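Local coordinates for protein glycosyl hydrolase, family 8 (Clostridium perfringens, PDB 3REN) that is an alpha-amylase related to glycoside hydrolase family 8, probably hydrolysing alpha-linked glucan chains with an (alpha/alpha)6-barrel catalytic domain, at residues A[172-177]-A[198-203]; A[240-243]-A[247-250]. All blocks are in the same frame, centred on the assembly; numbering follows the deposited sequence.

Contact 1: A[172-177]-A[198-203]. With EDO (1,2-ethanediol), chain K.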
# COMPACT_ATOMS: atom_id res chain seq x y z
N CYS A 172 0.74 4.10 -9.35
CA CYS A 172 0.99 3.73 -7.94
C CYS A 172 1.83 2.44 -7.77
O CYS A 172 2.37 2.20 -6.69
CB CYS A 172 -0.32 3.61 -7.13
SG CYS A 172 -1.39 2.28 -7.61
N TYR A 173 1.91 1.61 -8.82
CA TYR A 173 2.80 0.42 -8.85
C TYR A 173 4.28 0.80 -8.96
O TYR A 173 5.15 -0.04 -8.70
CB TYR A 173 2.50 -0.46 -10.05
CG TYR A 173 1.31 -1.40 -9.91
CD1 TYR A 173 0.11 -0.97 -9.35
CD2 TYR A 173 1.38 -2.71 -10.39
CE1 TYR A 173 -0.96 -1.83 -9.26
CE2 TYR A 173 0.32 -3.56 -10.30
CZ TYR A 173 -0.84 -3.12 -9.73
OH TYR A 173 -1.92 -3.98 -9.66
N LEU A 174 4.57 2.02 -9.39
CA LEU A 174 5.97 2.43 -9.60
C LEU A 174 6.60 2.86 -8.28
O LEU A 174 6.67 4.07 -7.95
CB LEU A 174 6.09 3.52 -10.68
CG LEU A 174 5.53 3.06 -12.03
CD1 LEU A 174 5.41 4.25 -12.92
CD2 LEU A 174 6.41 1.96 -12.65
N ASP A 175 7.05 1.84 -7.53
CA ASP A 175 7.54 1.98 -6.17
C ASP A 175 8.99 2.49 -6.22
O ASP A 175 9.94 1.73 -6.09
CB ASP A 175 7.49 0.59 -5.54
CG ASP A 175 7.70 0.59 -4.04
OD1 ASP A 175 8.27 1.54 -3.48
OD2 ASP A 175 7.30 -0.43 -3.42
N LEU A 176 9.12 3.78 -6.35
CA LEU A 176 10.39 4.41 -6.47
C LEU A 176 11.33 4.08 -5.31
O LEU A 176 12.45 3.85 -5.57
CB LEU A 176 10.23 5.93 -6.56
CG LEU A 176 10.12 6.59 -7.93
CD1 LEU A 176 9.73 5.74 -9.00
CD2 LEU A 176 9.66 8.00 -8.03
N PRO A 177 10.86 4.06 -4.08
CA PRO A 177 11.77 3.75 -2.97
C PRO A 177 12.39 2.36 -3.09
O PRO A 177 13.57 2.21 -2.81
CB PRO A 177 10.88 3.84 -1.70
CG PRO A 177 9.79 4.77 -2.14
CD PRO A 177 9.52 4.40 -3.58
N SER A 198 10.22 9.07 -14.76
CA SER A 198 9.80 9.83 -15.95
C SER A 198 8.32 9.62 -16.24
O SER A 198 7.63 10.57 -16.57
CB SER A 198 10.69 9.50 -17.15
OG SER A 198 10.07 9.89 -18.36
N ILE A 199 7.83 8.40 -16.08
CA ILE A 199 6.40 8.10 -16.21
C ILE A 199 5.59 8.93 -15.20
O ILE A 199 4.59 9.57 -15.56
CB ILE A 199 6.12 6.58 -16.07
CG1 ILE A 199 6.77 5.81 -17.22
CG2 ILE A 199 4.67 6.28 -16.07
CD1 ILE A 199 6.68 4.25 -17.11
N ILE A 200 6.02 8.94 -13.93
CA ILE A 200 5.35 9.72 -12.89
C ILE A 200 5.37 11.19 -13.27
O ILE A 200 4.32 11.86 -13.32
CB ILE A 200 6.05 9.58 -11.50
CG1 ILE A 200 6.06 8.13 -11.03
CG2 ILE A 200 5.39 10.49 -10.47
CD1 ILE A 200 4.76 7.45 -11.17
N GLU A 201 6.56 11.70 -13.55
CA GLU A 201 6.73 13.14 -13.83
C GLU A 201 5.94 13.67 -15.02
O GLU A 201 5.46 14.80 -14.99
CB GLU A 201 8.22 13.51 -13.93
CG GLU A 201 8.84 13.77 -12.57
CD GLU A 201 10.35 14.00 -12.61
OE1 GLU A 201 10.94 13.93 -13.70
OE2 GLU A 201 10.97 14.25 -11.54
N ASN A 202 5.77 12.84 -16.05
CA ASN A 202 4.99 13.21 -17.21
C ASN A 202 3.49 12.95 -17.03
O ASN A 202 2.68 13.20 -17.95
CB ASN A 202 5.50 12.49 -18.47
CG ASN A 202 6.88 13.02 -18.92
OD1 ASN A 202 7.05 14.21 -19.10
ND2 ASN A 202 7.84 12.12 -19.08
N GLY A 203 3.09 12.48 -15.86
CA GLY A 203 1.70 12.14 -15.65
C GLY A 203 0.92 13.03 -14.70
O GLY A 203 -0.12 12.61 -14.18
C1 EDO K . 7.37 8.10 -20.31
O1 EDO K . 8.55 8.45 -19.58
C2 EDO K . 6.29 9.15 -20.11
O2 EDO K . 6.47 10.11 -21.14

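Contact 2: A[240-243]-A[247-250]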
# COMPACT_ATOMS: atom_id res chain seq x y z
N ASN A 240 5.37 7.54 -2.53
CA ASN A 240 6.54 6.88 -3.19
C ASN A 240 7.58 7.90 -3.63
O ASN A 240 8.76 7.72 -3.40
CB ASN A 240 6.12 6.00 -4.41
CG ASN A 240 5.44 4.70 -3.98
OD1 ASN A 240 5.62 4.25 -2.86
ND2 ASN A 240 4.65 4.09 -4.88
N ARG A 241 7.14 8.97 -4.26
CA ARG A 241 8.04 10.04 -4.71
C ARG A 241 8.85 10.64 -3.57
O ARG A 241 10.06 10.82 -3.69
CB ARG A 241 7.20 11.13 -5.36
CG ARG A 241 6.75 10.81 -6.81
CD ARG A 241 7.82 11.25 -7.81
NE ARG A 241 7.80 12.71 -7.95
CZ ARG A 241 8.59 13.42 -8.75
NH1 ARG A 241 9.56 12.86 -9.48
NH2 ARG A 241 8.45 14.73 -8.75
N ILE A 242 8.19 11.01 -2.48
CA ILE A 242 8.92 11.71 -1.42
C ILE A 242 9.88 10.80 -0.67
O ILE A 242 10.96 11.24 -0.33
CB ILE A 242 8.00 12.51 -0.44
CG1 ILE A 242 7.16 11.58 0.42
CG2 ILE A 242 7.16 13.51 -1.23
CD1 ILE A 242 6.02 12.28 1.18
N GLU A 243 9.49 9.53 -0.44
CA GLU A 243 10.36 8.57 0.27
C GLU A 243 11.60 8.29 -0.53
O GLU A 243 12.62 7.93 0.05
CB GLU A 243 9.64 7.25 0.60
CG GLU A 243 8.56 7.36 1.63
CD GLU A 243 7.83 6.03 1.90
OE1 GLU A 243 7.14 5.95 2.93
OE2 GLU A 243 7.92 5.07 1.09
N ASN A 247 10.52 15.52 -5.49
CA ASN A 247 9.79 16.73 -5.08
C ASN A 247 8.29 16.62 -5.30
O ASN A 247 7.86 16.39 -6.41
CB ASN A 247 10.33 17.92 -5.89
CG ASN A 247 9.69 19.27 -5.47
OD1 ASN A 247 8.46 19.43 -5.50
ND2 ASN A 247 10.53 20.22 -5.07
N GLU A 248 7.51 16.80 -4.24
CA GLU A 248 6.04 16.84 -4.29
C GLU A 248 5.47 18.08 -3.56
O GLU A 248 4.40 18.02 -3.00
CB GLU A 248 5.42 15.58 -3.68
CG GLU A 248 5.61 14.30 -4.53
CD GLU A 248 5.04 14.43 -5.97
OE1 GLU A 248 4.08 15.17 -6.15
OE2 GLU A 248 5.56 13.80 -6.92
N GLU A 249 6.16 19.21 -3.65
CA GLU A 249 5.72 20.41 -2.98
C GLU A 249 4.32 20.90 -3.41
O GLU A 249 3.51 21.15 -2.58
CB GLU A 249 6.76 21.53 -3.15
CG GLU A 249 8.12 21.23 -2.55
CD GLU A 249 9.10 22.41 -2.56
OE1 GLU A 249 9.51 22.90 -3.60
N SER A 250 4.03 20.90 -4.69
CA SER A 250 2.74 21.41 -5.17
C SER A 250 1.57 20.47 -4.92
O SER A 250 0.44 20.91 -4.72
CB SER A 250 2.79 21.84 -6.64
OG SER A 250 2.88 20.73 -7.52

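Contact 1: A[172-177]-A[198-203]
L174 carries this buried, wholly apolar contact, and does so mainly with a single methyl. Its CD1 lies 3.7 Å from CD1 of I200 and 3.8 Å from CG2 of I199, so two neighbouring isoleucines of the helix end receive one leucine branch. Their approaches differ: the I199 side chain crosses the leucine at about a right angle, whereas I200 runs past it in the opposite direction, close enough for I200 CD1 to come within 4.2 Å of L174 CB as well. I200 was modelled in two conformers, so its distances are less certain. With chi1 at -59°, L174 holds CG beside its backbone N and reaches out to the helix. L176, two residues on, also heads this way, but L176 CD2 comes no closer than 4.7 Å to I200 CG1, and the side chain packs instead on Y193, S196 and N197.

In the (alpha/alpha)6 barrel, helices 176-185 and 188-201 follow one another along the chain as a hairpin, and this contact brings the lead-in to the first against the end of the second. The lead-in is bent by two successive inverse gamma turns, centred on L174 and D175; the second has a weak bond from L176 N to L174 O of 2.9 Å. D175 then stands at the N-cap of helix 176-185, its carboxylate capping a backbone N further along. At the other end, I199 O accepts a hydrogen bond from Y223 OH, and G203 is paired through its backbone with R213. On a neighbouring flank of this helix end, beside S198, I199 and N202, sits an ethanediol, probably from the crystallisation liquor; its O1 is modelled only 2.4 Å from S198 OG, a doubtfully short separation.

Contact 2: A[240-243]-A[247-250]
R241 crosses the side chain of E248 at about a right angle, and its chain curls round OE2. Its CB rests 3.6 Å from E248 CG, and its CG comes to 3.2 Å from E248 OE2. There the chain bends, first at chi2 (-87°) and again at chi3, which wraps it round the carboxylate oxygen instead of carrying it straight past. NE therefore ends up 2.7 Å from E248 OE2 in a salt bridge with an N-H...O angle of 158°; the oxygen lies near the guanidinium plane but is met on its anti side. Guanidinium and carboxylate are turned 70° against each other, and NE alone makes this ion pair; Y212 OH is a second partner of the same OE2. At the tip NH2 gives a more bent bond, 2.9 Å long, to the backbone O of N247, while NH1 turns to N197 OD1 and E201 OE2 on helix 188-201. Beside the arginine, I242 CG2 packs 3.6 Å from E248 CB and covers the aliphatic part of the glutamate.

N247 shapes the start of helix 249-262: its OD1 accepts from E249 N at 3.0 Å, closing an Asx turn with E248 at the N-cap. The R241 bonds to E248 and N247 O, with the I242 packing, tie this start to the end of helix 231-243, a short connection between consecutive helices of the (alpha/alpha)6 barrel.

Overall arrangement
Contact 1 is complete in the sequence before contact 2 begins, yet the two lie on the same side of the molecule, with centres 11 Å apart, and touch directly. A salt bridge of 2.9 Å from R241 NH1 to E201 OE2 joins them, so the arginine of contact 2 also reaches the helix end used in contact 1. At the other segment of contact 1, P177 CG packs 3.4 Å from N240 O. Helix 231-243 thus meets both parts of contact 1, the 172-177 turn and the 198-203 helix end. The centres of contacts 1 and 2 lie about 15 and 16 Å from the centre of the chain; both are junctions between barrel helices.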